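Local coordinates for protein Myo-inositol 2-dehydrogenase (Thermotoga maritima, PDB 3EZY) that catalyses the NAD(+)-dependent oxidation of myo-inositol to scyllo-inosose and probably takes part in a myo-inositol degradation pathway, at residues A[292-295]-A[299-302]. Numbering follows the deposited sequence.
Sequences FIKN and GEPP
Asn295 and Glu300 meet where helix 277-298 ends in a Schellman motif. Gly299 is the first residue to leave the helix, and its positive phi of 66° turns the chain out of it. Glu300 N then donates to Asn295 O at 2.9 Å. The Glu300 side chain starts toward the helix and runs extended beyond CG. Two donors grip its OE1, one on the anti side and one on the syn side, each tilted about 20° out of the carboxylate plane. Asn295 ND2 reaches Glu300 OE1 at 2.8 Å on the anti side, and the bond is fairly straight (159°). Lys294 NZ forms a salt bridge with Glu300 OE1 at 2.9 Å on the syn side. The lysine chain bends at chi3 and chi4 to bring NZ round to the carboxylate. Asn295 uses both ends of its amide, because OD1 accepts from Ala303 N further along the loop. This fixes the amide rotation and ties the helix end to the loop before helix 306-325. Asn295 and Pro302 also touch Phe119 of strand 118-121, an edge strand, within this chain, of the parallel Rossmann sheet. On the loop side, Asn295 OD1 lies 3.5 Å from Pro302 CA.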
ATOM      1  N   PHE A 292      -8.058 -26.730 -20.583  1.00 22.48           N
ATOM      2  CA  PHE A 292      -8.987 -27.670 -21.211  1.00 22.68           C
ATOM      3  C   PHE A 292      -8.370 -28.356 -22.450  1.00 23.06           C
ATOM      4  O   PHE A 292      -8.463 -29.578 -22.626  1.00 23.56           O
ATOM      5  CB  PHE A 292     -10.295 -26.954 -21.618  1.00 21.99           C
ATOM      6  CG  PHE A 292     -11.262 -27.862 -22.388  1.00 21.71           C
ATOM      7  CD1 PHE A 292     -11.802 -28.984 -21.773  1.00 19.46           C
ATOM      8  CD2 PHE A 292     -11.590 -27.603 -23.715  1.00 22.42           C
ATOM      9  CE1 PHE A 292     -12.665 -29.831 -22.433  1.00 17.81           C
ATOM     10  CE2 PHE A 292     -12.476 -28.444 -24.408  1.00 19.46           C
ATOM     11  CZ  PHE A 292     -13.007 -29.566 -23.760  1.00 19.75           C
ATOM     12  N   ILE A 293      -7.777 -27.562 -23.319  1.00 23.97           N
ATOM     13  CA  ILE A 293      -7.118 -28.065 -24.530  1.00 25.22           C
ATOM     14  C   ILE A 293      -5.922 -28.978 -24.189  1.00 26.63           C
ATOM     15  O   ILE A 293      -5.771 -30.044 -24.776  1.00 27.15           O
ATOM     16  CB  ILE A 293      -6.681 -26.877 -25.397  1.00 25.36           C
ATOM     17  CG1 ILE A 293      -7.924 -26.198 -25.967  1.00 24.25           C
ATOM     18  CG2 ILE A 293      -5.689 -27.327 -26.511  1.00 25.61           C
ATOM     19  CD1 ILE A 293      -7.645 -24.796 -26.493  1.00 28.60           C
ATOM     20  N   LYS A 294      -5.081 -28.553 -23.246  1.00 27.47           N
ATOM     21  CA  LYS A 294      -4.009 -29.387 -22.709  1.00 28.55           C
ATOM     22  C   LYS A 294      -4.533 -30.719 -22.179  1.00 28.92           C
ATOM     23  O   LYS A 294      -3.961 -31.771 -22.484  1.00 28.97           O
ATOM     24  CB  LYS A 294      -3.282 -28.665 -21.561  1.00 29.32           C
ATOM     25  CG  LYS A 294      -2.121 -29.501 -20.927  1.00 33.39           C
ATOM     26  CD  LYS A 294      -1.422 -28.796 -19.739  1.00 36.96           C
ATOM     27  CE  LYS A 294      -2.345 -28.686 -18.506  1.00 40.85           C
ATOM     28  NZ  LYS A 294      -2.321 -29.922 -17.612  1.00 40.42           N
ATOM     29  N   ASN A 295      -5.621 -30.699 -21.397  1.00 28.29           N
ATOM     30  CA  ASN A 295      -6.130 -31.953 -20.830  1.00 27.97           C
ATOM     31  C   ASN A 295      -6.572 -32.869 -21.978  1.00 28.76           C
ATOM     32  O   ASN A 295      -6.302 -34.068 -21.978  1.00 28.17           O
ATOM     33  CB  ASN A 295      -7.353 -31.758 -19.925  1.00 27.74           C
ATOM     34  CG  ASN A 295      -7.093 -30.852 -18.739  1.00 27.45           C
ATOM     35  OD1 ASN A 295      -8.018 -30.189 -18.284  1.00 24.41           O
ATOM     36  ND2 ASN A 295      -5.862 -30.847 -18.213  1.00 22.39           N
ATOM     37  N   GLY A 299      -4.760 -36.328 -22.861  1.00 40.67           N
ATOM     38  CA  GLY A 299      -5.562 -37.397 -22.251  1.00 40.72           C
ATOM     39  C   GLY A 299      -5.654 -37.341 -20.727  1.00 40.88           C
ATOM     40  O   GLY A 299      -5.768 -38.367 -20.065  1.00 41.89           O
ATOM     41  N   GLU A 300      -5.579 -36.153 -20.142  1.00 39.88           N
ATOM     42  CA  GLU A 300      -5.607 -36.062 -18.699  1.00 38.40           C
ATOM     43  C   GLU A 300      -7.043 -35.914 -18.257  1.00 37.27           C
ATOM     44  O   GLU A 300      -7.875 -35.458 -19.016  1.00 38.37           O
ATOM     45  CB  GLU A 300      -4.838 -34.816 -18.245  1.00 38.92           C
ATOM     46  CG  GLU A 300      -3.447 -34.704 -18.822  1.00 39.58           C
ATOM     47  CD  GLU A 300      -2.816 -33.306 -18.663  1.00 40.70           C
ATOM     48  OE1 GLU A 300      -3.529 -32.272 -18.799  1.00 36.81           O
ATOM     49  OE2 GLU A 300      -1.578 -33.252 -18.452  1.00 39.49           O
ATOM     50  N   PRO A 301      -7.341 -36.278 -17.003  1.00 35.65           N
ATOM     51  CA  PRO A 301      -8.581 -35.889 -16.336  1.00 33.88           C
ATOM     52  C   PRO A 301      -8.806 -34.359 -16.437  1.00 31.63           C
ATOM     53  O   PRO A 301      -7.859 -33.606 -16.514  1.00 31.02           O
ATOM     54  CB  PRO A 301      -8.302 -36.264 -14.883  1.00 34.34           C
ATOM     55  CG  PRO A 301      -7.300 -37.393 -14.973  1.00 35.80           C
ATOM     56  CD  PRO A 301      -6.410 -36.983 -16.094  1.00 36.04           C
ATOM     57  N   PRO A 302     -10.057 -33.893 -16.434  1.00 29.81           N
ATOM     58  CA  PRO A 302     -10.148 -32.426 -16.544  1.00 28.29           C
ATOM     59  C   PRO A 302      -9.635 -31.708 -15.259  1.00 27.54           C
ATOM     60  O   PRO A 302      -9.830 -32.225 -14.159  1.00 26.87           O
ATOM     61  CB  PRO A 302     -11.638 -32.180 -16.673  1.00 28.13           C
ATOM     62  CG  PRO A 302     -12.316 -33.456 -16.046  1.00 29.34           C
ATOM     63  CD  PRO A 302     -11.356 -34.569 -16.253  1.00 29.10           C
TER